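Local coordinates for protein DNA polymerase III subunit delta (Bacillus subtilis, PDB 3ZH9) that probably acts as the wrench that opens the ring-shaped beta dimer while the tau-delta-delta' complex loads it onto primed DNA, at residues A[162-167]-A[191-196]; A[168-173]-A[205-210]. One frame throughout, in Å; residues are numbered along the deposited sequence.

Contact 1: A[162-167]-A[191-196]; sequences EQKTIG and KLCTFI
K164 and C193 mark the nearest backbone approach, their CA atoms 6.6 Å apart where the segment 162-167 passes the last turn of helix 182-195. Just before this point the chain leaves helix 148-160 through a Schellman motif, with Q163 at positive phi (66°). K164 then runs extended into the short strand 165-166, which pairs in parallel with strand 201-202. The buried C193 lodges its sulfur between two side chains of the passing segment: C193 SG lies 3.6 Å from E162 CB and equally 3.6 Å from K164 CG. E162 meets it with the root of its side chain, whose carboxylate turns off to a weak hydrogen bond with Q190. The K164 chain bends at the CB-CG bond (chi2 -58°), which lets its methylenes follow the helix end; K164 CD slides past the tip of I196, 4.1 Å from I196 CD1, and K164 CE lies 4.0 Å from C193 O. Beyond the helix, K164 NZ donates hydrogen bonds to the carbonyls of G197 and R199. With an alanine here, the two carbonyls would probably lose their ammonium donor, and a gap would open beside C193 SG and I196 CD1 where the methylenes beyond CB packed. No hydrogen bond joins the two segments themselves: mostly aliphatic carbons and a cysteine sulfur make the interface, while the charged end of the lysine is used on the turn that follows the helix.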
ATOM      1  N   GLU A 162       3.995  16.379 -11.182  1.00 49.08           N
ATOM      2  CA  GLU A 162       5.389  16.674 -11.499  1.00 44.85           C
ATOM      3  C   GLU A 162       5.501  17.470 -12.802  1.00 49.65           C
ATOM      4  O   GLU A 162       6.589  17.582 -13.373  1.00 51.47           O
ATOM      5  CB  GLU A 162       6.206  15.376 -11.578  1.00 53.63           C
ATOM      6  CG  GLU A 162       6.359  14.686 -10.225  1.00 59.27           C
ATOM      7  CD  GLU A 162       6.975  15.609  -9.170  1.00 69.69           C
ATOM      8  OE1 GLU A 162       7.815  16.463  -9.535  1.00 62.62           O
ATOM      9  OE2 GLU A 162       6.616  15.483  -7.977  1.00 74.00           O
ATOM     10  N   GLN A 163       4.368  18.013 -13.258  1.00 44.86           N
ATOM     11  CA  GLN A 163       4.276  18.788 -14.499  1.00 47.52           C
ATOM     12  C   GLN A 163       4.549  17.965 -15.753  1.00 41.01           C
ATOM     13  O   GLN A 163       4.905  18.514 -16.808  1.00 43.60           O
ATOM     14  CB  GLN A 163       5.180  20.033 -14.474  1.00 53.92           C
ATOM     15  CG  GLN A 163       4.754  21.092 -13.449  1.00 73.35           C
ATOM     16  CD  GLN A 163       5.278  20.782 -12.058  1.00 87.87           C
ATOM     17  OE1 GLN A 163       6.485  20.623 -11.864  1.00 93.59           O
ATOM     18  NE2 GLN A 163       4.373  20.676 -11.085  1.00 89.45           N
ATOM     19  N   LYS A 164       4.360  16.655 -15.649  1.00 41.05           N
ATOM     20  CA  LYS A 164       4.505  15.784 -16.807  1.00 39.46           C
ATOM     21  C   LYS A 164       3.163  15.156 -17.132  1.00 48.44           C
ATOM     22  O   LYS A 164       2.186  15.368 -16.416  1.00 44.22           O
ATOM     23  CB  LYS A 164       5.536  14.685 -16.528  1.00 32.43           C
ATOM     24  CG  LYS A 164       6.908  15.216 -16.160  1.00 32.54           C
ATOM     25  CD  LYS A 164       7.447  16.106 -17.283  1.00 35.76           C
ATOM     26  CE  LYS A 164       8.805  16.679 -16.926  1.00 34.61           C
ATOM     27  NZ  LYS A 164       9.395  17.445 -18.069  1.00 42.27           N
ATOM     28  N   THR A 165       3.121  14.369 -18.202  1.00 46.42           N
ATOM     29  CA  THR A 165       1.923  13.615 -18.539  1.00 45.88           C
ATOM     30  C   THR A 165       2.281  12.179 -18.896  1.00 42.23           C
ATOM     31  O   THR A 165       3.428  11.873 -19.231  1.00 37.71           O
ATOM     32  CB  THR A 165       1.185  14.238 -19.718  1.00 54.22           C
ATOM     33  OG1 THR A 165       2.056  14.257 -20.854  1.00 57.20           O
ATOM     34  CG2 THR A 165       0.757  15.665 -19.384  1.00 59.44           C
ATOM     35  N   ILE A 166       1.300  11.291 -18.790  1.00 40.98           N
ATOM     36  CA  ILE A 166       1.481   9.908 -19.200  1.00 42.88           C
ATOM     37  C   ILE A 166       0.166   9.406 -19.770  1.00 39.11           C
ATOM     38  O   ILE A 166      -0.883   9.596 -19.163  1.00 40.31           O
ATOM     39  CB  ILE A 166       2.010   9.015 -18.030  1.00 36.74           C
ATOM     40  CG1 ILE A 166       2.369   7.612 -18.525  1.00 35.38           C
ATOM     41  CG2 ILE A 166       1.032   8.983 -16.841  1.00 36.41           C
ATOM     42  CD1 ILE A 166       3.138   6.755 -17.491  1.00 33.19           C
ATOM     43  N   GLY A 167       0.218   8.820 -20.959  1.00 40.98           N
ATOM     44  CA  GLY A 167      -0.978   8.316 -21.617  1.00 39.62           C
ATOM     45  C   GLY A 167      -1.474   7.081 -20.894  1.00 46.36           C
ATOM     46  O   GLY A 167      -0.737   6.499 -20.096  1.00 39.53           O
ATOM     47  N   LYS A 191      11.067   8.655 -11.123  1.00 31.28           N
ATOM     48  CA  LYS A 191      12.230   8.314 -11.933  1.00 32.41           C
ATOM     49  C   LYS A 191      11.965   8.659 -13.381  1.00 33.94           C
ATOM     50  O   LYS A 191      12.846   9.176 -14.069  1.00 33.11           O
ATOM     51  CB  LYS A 191      12.560   6.829 -11.813  1.00 30.23           C
ATOM     52  CG  LYS A 191      13.330   6.466 -10.548  1.00 34.09           C
ATOM     53  CD  LYS A 191      13.273   4.951 -10.290  1.00 38.16           C
ATOM     54  CE  LYS A 191      13.913   4.191 -11.438  1.00 41.86           C
ATOM     55  NZ  LYS A 191      13.669   2.718 -11.338  1.00 51.14           N
ATOM     56  N   LEU A 192      10.747   8.381 -13.842  1.00 24.96           N
ATOM     57  CA  LEU A 192      10.404   8.632 -15.244  1.00 26.03           C
ATOM     58  C   LEU A 192      10.361  10.125 -15.536  1.00 28.91           C
ATOM     59  O   LEU A 192      10.821  10.549 -16.584  1.00 28.77           O
ATOM     60  CB  LEU A 192       9.088   7.951 -15.643  1.00 25.86           C
ATOM     61  CG  LEU A 192       9.149   6.414 -15.814  1.00 26.73           C
ATOM     62  CD1 LEU A 192       7.778   5.724 -15.628  1.00 27.22           C
ATOM     63  CD2 LEU A 192       9.756   6.061 -17.191  1.00 28.25           C
ATOM     64  N   CYS A 193       9.808  10.914 -14.616  1.00 27.99           N
ATOM     65  CA  CYS A 193       9.723  12.356 -14.821  1.00 29.92           C
ATOM     66  C   CYS A 193      11.105  12.966 -14.967  1.00 31.12           C
ATOM     67  O   CYS A 193      11.301  13.822 -15.807  1.00 36.88           O
ATOM     68  CB  CYS A 193       8.943  13.039 -13.691  1.00 36.69           C
ATOM     69  SG  CYS A 193       7.184  12.630 -13.691  1.00 41.30           S
ATOM     70  N   THR A 194      12.060  12.501 -14.159  1.00 36.56           N
ATOM     71  CA  THR A 194      13.455  12.933 -14.256  1.00 33.25           C
ATOM     72  C   THR A 194      14.068  12.467 -15.565  1.00 34.23           C
ATOM     73  O   THR A 194      14.677  13.250 -16.296  1.00 35.19           O
ATOM     74  CB  THR A 194      14.297  12.385 -13.086  1.00 37.28           C
ATOM     75  OG1 THR A 194      13.779  12.891 -11.852  1.00 44.52           O
ATOM     76  CG2 THR A 194      15.777  12.802 -13.223  1.00 32.72           C
ATOM     77  N   PHE A 195      13.873  11.191 -15.871  1.00 31.09           N
ATOM     78  CA  PHE A 195      14.443  10.552 -17.065  1.00 24.81           C
ATOM     79  C   PHE A 195      14.145  11.291 -18.366  1.00 34.08           C
ATOM     80  O   PHE A 195      15.033  11.462 -19.191  1.00 35.44           O
ATOM     81  CB  PHE A 195      13.951   9.104 -17.186  1.00 24.19           C
ATOM     82  CG  PHE A 195      14.550   8.359 -18.359  1.00 30.89           C
ATOM     83  CD1 PHE A 195      15.885   8.007 -18.359  1.00 25.83           C
ATOM     84  CD2 PHE A 195      13.781   8.018 -19.458  1.00 33.81           C
ATOM     85  CE1 PHE A 195      16.437   7.330 -19.425  1.00 29.20           C
ATOM     86  CE2 PHE A 195      14.340   7.339 -20.532  1.00 30.66           C
ATOM     87  CZ  PHE A 195      15.658   7.001 -20.512  1.00 33.21           C
ATOM     88  N   ILE A 196      12.898  11.721 -18.560  1.00 30.92           N
ATOM     89  CA  ILE A 196      12.513  12.272 -19.854  1.00 33.93           C
ATOM     90  C   ILE A 196      12.987  13.721 -20.035  1.00 35.80           C
ATOM     91  O   ILE A 196      12.784  14.317 -21.086  1.00 35.20           O
ATOM     92  CB  ILE A 196      10.994  12.138 -20.135  1.00 28.49           C
ATOM     93  CG1 ILE A 196      10.164  12.990 -19.171  1.00 32.06           C
ATOM     94  CG2 ILE A 196      10.554  10.658 -20.039  1.00 25.90           C
ATOM     95  CD1 ILE A 196       8.679  12.925 -19.484  1.00 27.91           C
TER

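Contact 2: A[168-173]-A[205-210]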
ATOM      1  N   THR A 168      -2.710   6.668 -21.162  1.00 47.43           N
ATOM      2  CA  THR A 168      -3.277   5.549 -20.415  1.00 45.90           C
ATOM      3  C   THR A 168      -2.583   4.224 -20.730  1.00 35.67           C
ATOM      4  O   THR A 168      -2.419   3.396 -19.849  1.00 36.31           O
ATOM      5  CB  THR A 168      -4.831   5.437 -20.538  1.00 55.12           C
ATOM      6  OG1 THR A 168      -5.184   4.507 -21.566  1.00 58.17           O
ATOM      7  CG2 THR A 168      -5.446   6.785 -20.830  1.00 54.66           C
ATOM      8  N   GLU A 169      -2.146   4.030 -21.967  1.00 36.16           N
ATOM      9  CA  GLU A 169      -1.435   2.799 -22.311  1.00 38.01           C
ATOM     10  C   GLU A 169      -0.108   2.665 -21.539  1.00 36.02           C
ATOM     11  O   GLU A 169       0.191   1.617 -20.989  1.00 34.25           O
ATOM     12  CB  GLU A 169      -1.191   2.721 -23.818  1.00 38.32           C
ATOM     13  CG  GLU A 169      -0.600   1.397 -24.285  1.00 51.85           C
ATOM     14  CD  GLU A 169      -0.282   1.388 -25.784  1.00 65.20           C
ATOM     15  OE1 GLU A 169      -0.352   2.466 -26.415  1.00 72.89           O
ATOM     16  OE2 GLU A 169       0.045   0.306 -26.327  1.00 61.40           O
ATOM     17  N   ALA A 170       0.671   3.741 -21.508  1.00 33.39           N
ATOM     18  CA  ALA A 170       1.944   3.784 -20.794  1.00 34.82           C
ATOM     19  C   ALA A 170       1.739   3.568 -19.301  1.00 34.90           C
ATOM     20  O   ALA A 170       2.524   2.873 -18.640  1.00 31.18           O
ATOM     21  CB  ALA A 170       2.635   5.129 -21.044  1.00 29.50           C
ATOM     22  N   ALA A 171       0.682   4.187 -18.781  1.00 29.56           N
ATOM     23  CA  ALA A 171       0.310   4.089 -17.377  1.00 29.25           C
ATOM     24  C   ALA A 171      -0.141   2.681 -16.988  1.00 33.53           C
ATOM     25  O   ALA A 171       0.226   2.165 -15.933  1.00 31.75           O
ATOM     26  CB  ALA A 171      -0.805   5.104 -17.056  1.00 27.60           C
ATOM     27  N   GLU A 172      -0.958   2.073 -17.836  1.00 28.52           N
ATOM     28  CA  GLU A 172      -1.423   0.722 -17.596  1.00 31.35           C
ATOM     29  C   GLU A 172      -0.251  -0.242 -17.585  1.00 33.09           C
ATOM     30  O   GLU A 172      -0.214  -1.185 -16.802  1.00 36.53           O
ATOM     31  CB  GLU A 172      -2.431   0.306 -18.671  1.00 38.92           C
ATOM     32  CG  GLU A 172      -3.813   0.917 -18.454  1.00 51.53           C
ATOM     33  CD  GLU A 172      -4.767   0.660 -19.607  1.00 60.98           C
ATOM     34  OE1 GLU A 172      -4.283   0.395 -20.729  1.00 60.50           O
ATOM     35  OE2 GLU A 172      -6.001   0.728 -19.386  1.00 63.56           O
ATOM     36  N   HIS A 173       0.699  -0.016 -18.474  1.00 29.63           N
ATOM     37  CA  HIS A 173       1.856  -0.897 -18.532  1.00 31.98           C
ATOM     38  C   HIS A 173       2.723  -0.758 -17.281  1.00 32.03           C
ATOM     39  O   HIS A 173       3.226  -1.742 -16.740  1.00 33.77           O
ATOM     40  CB  HIS A 173       2.691  -0.631 -19.772  1.00 31.14           C
ATOM     41  CG  HIS A 173       3.664  -1.728 -20.061  1.00 32.63           C
ATOM     42  ND1 HIS A 173       5.027  -1.538 -20.049  1.00 32.83           N
ATOM     43  CD2 HIS A 173       3.466  -3.041 -20.323  1.00 31.28           C
ATOM     44  CE1 HIS A 173       5.633  -2.686 -20.316  1.00 30.30           C
ATOM     45  NE2 HIS A 173       4.706  -3.611 -20.488  1.00 35.59           N
ATOM     46  N   ASP A 205       7.331   3.592 -24.522  1.00 35.24           N
ATOM     47  CA  ASP A 205       8.738   3.239 -24.695  1.00 28.19           C
ATOM     48  C   ASP A 205       9.603   3.638 -23.488  1.00 31.26           C
ATOM     49  O   ASP A 205      10.478   2.879 -23.086  1.00 32.48           O
ATOM     50  CB  ASP A 205       9.306   3.863 -25.975  1.00 30.32           C
ATOM     51  CG  ASP A 205       8.923   3.094 -27.238  1.00 39.16           C
ATOM     52  OD1 ASP A 205       8.597   1.886 -27.162  1.00 36.85           O
ATOM     53  OD2 ASP A 205       8.974   3.707 -28.322  1.00 43.40           O
ATOM     54  N   ASP A 206       9.397   4.840 -22.939  1.00 32.76           N
ATOM     55  CA  ASP A 206      10.102   5.256 -21.713  1.00 28.85           C
ATOM     56  C   ASP A 206       9.862   4.260 -20.561  1.00 30.61           C
ATOM     57  O   ASP A 206      10.789   3.860 -19.832  1.00 25.48           O
ATOM     58  CB  ASP A 206       9.658   6.650 -21.270  1.00 30.11           C
ATOM     59  CG  ASP A 206      10.137   7.747 -22.208  1.00 38.56           C
ATOM     60  OD1 ASP A 206      11.331   7.756 -22.563  1.00 39.24           O
ATOM     61  OD2 ASP A 206       9.313   8.597 -22.587  1.00 37.23           O
ATOM     62  N   VAL A 207       8.605   3.868 -20.394  1.00 27.05           N
ATOM     63  CA  VAL A 207       8.253   2.925 -19.336  1.00 28.40           C
ATOM     64  C   VAL A 207       8.993   1.611 -19.520  1.00 28.98           C
ATOM     65  O   VAL A 207       9.641   1.120 -18.587  1.00 28.73           O
ATOM     66  CB  VAL A 207       6.741   2.664 -19.270  1.00 22.55           C
ATOM     67  CG1 VAL A 207       6.444   1.535 -18.292  1.00 20.90           C
ATOM     68  CG2 VAL A 207       5.998   3.970 -18.876  1.00 24.19           C
ATOM     69  N   LYS A 208       8.900   1.048 -20.722  1.00 24.82           N
ATOM     70  CA  LYS A 208       9.521  -0.244 -21.007  1.00 25.90           C
ATOM     71  C   LYS A 208      11.026  -0.206 -20.890  1.00 28.21           C
ATOM     72  O   LYS A 208      11.627  -1.183 -20.471  1.00 31.33           O
ATOM     73  CB  LYS A 208       9.159  -0.731 -22.411  1.00 28.18           C
ATOM     74  CG  LYS A 208       7.671  -1.051 -22.609  1.00 30.30           C
ATOM     75  CD  LYS A 208       7.431  -1.519 -24.054  1.00 32.30           C
ATOM     76  CE  LYS A 208       6.144  -2.331 -24.176  1.00 44.18           C
ATOM     77  NZ  LYS A 208       5.748  -2.604 -25.600  1.00 51.21           N
ATOM     78  N   MET A 209      11.664   0.895 -21.288  1.00 24.38           N
ATOM     79  CA  MET A 209      13.122   0.880 -21.250  1.00 31.72           C
ATOM     80  C   MET A 209      13.624   1.090 -19.826  1.00 26.82           C
ATOM     81  O   MET A 209      14.611   0.486 -19.413  1.00 26.64           O
ATOM     82  CB  MET A 209      13.750   1.872 -22.233  1.00 32.79           C
ATOM     83  CG  MET A 209      13.626   3.331 -21.871  1.00 31.37           C
ATOM     84  SD  MET A 209      14.429   4.402 -23.127  1.00 33.20           S
ATOM     85  CE  MET A 209      13.310   4.179 -24.503  1.00 29.33           C
ATOM     86  N   LEU A 210      12.922   1.912 -19.063  1.00 21.87           N
ATOM     87  CA  LEU A 210      13.459   2.294 -17.761  1.00 28.64           C
ATOM     88  C   LEU A 210      12.998   1.391 -16.610  1.00 33.36           C
ATOM     89  O   LEU A 210      13.758   1.151 -15.680  1.00 32.42           O
ATOM     90  CB  LEU A 210      13.144   3.760 -17.457  1.00 26.70           C
ATOM     91  CG  LEU A 210      13.902   4.352 -16.259  1.00 34.70           C
ATOM     92  CD1 LEU A 210      15.411   4.521 -16.559  1.00 28.15           C
ATOM     93  CD2 LEU A 210      13.284   5.680 -15.851  1.00 26.78           C
TER
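H173 and K208 make a CH-pi contact between the segments 168-173 and 205-210. K208 CE sits over a face of the imidazole, 4.3 Å from the ring centroid and 26° off the ring normal. The two side chains cross at about a right angle: the lysine, extended beyond CG, starts with CG packed at the ring margin, brings CE over the face and carries NZ away from the ring plane. The other packing centres on V207, whose two methyl branches divide the work. V207 CG1, anti to the backbone nitrogen (chi1 172°), abuts the edge of the H173 ring near its plane. The other branch reaches the helix backbone: V207 CG2 lies 3.7 Å from A170 O and 4.2 Å from A170 CB. The alanine fits a close backbone approach here, with A170 CA and V207 CA 6.5 Å apart. Each helix directly follows one strand of the small parallel pair 165-166 and 201-202, an arrangement consistent with the helical lid of an AAA+ module, and the segments accordingly run nearly parallel, at 22° with axes 9.3 Å apart. Further side-chain packing joins the same two helices beside this patch, where V207 touches L174 and L177 and H173 touches L204. On another side of helix 168-177, A171 packs against T152, T155 and V156 of helix 148-160.

In the fold
Contacts 1 and 2 lie with centres 11 Å apart in one small alpha/beta unit, and their segments alternate along the chain: strand 165-166 runs directly into helix 168-177, and helix 182-195 returns by strand 201-202 to helix 204-210. They meet through D206 and L210, which pack on the end of helix 182-195 and on I196 just after it: I196 CG2 lies 3.5 Å from D206 OD2, and F195 CB lies 3.7 Å from L210 CD2. R199 ties them further, offering its carbonyl to K164 and its guanidinium to D206 in a salt bridge. A bound sulfate, probably from crystallisation, comes within about 3 Å of the H173 side chain.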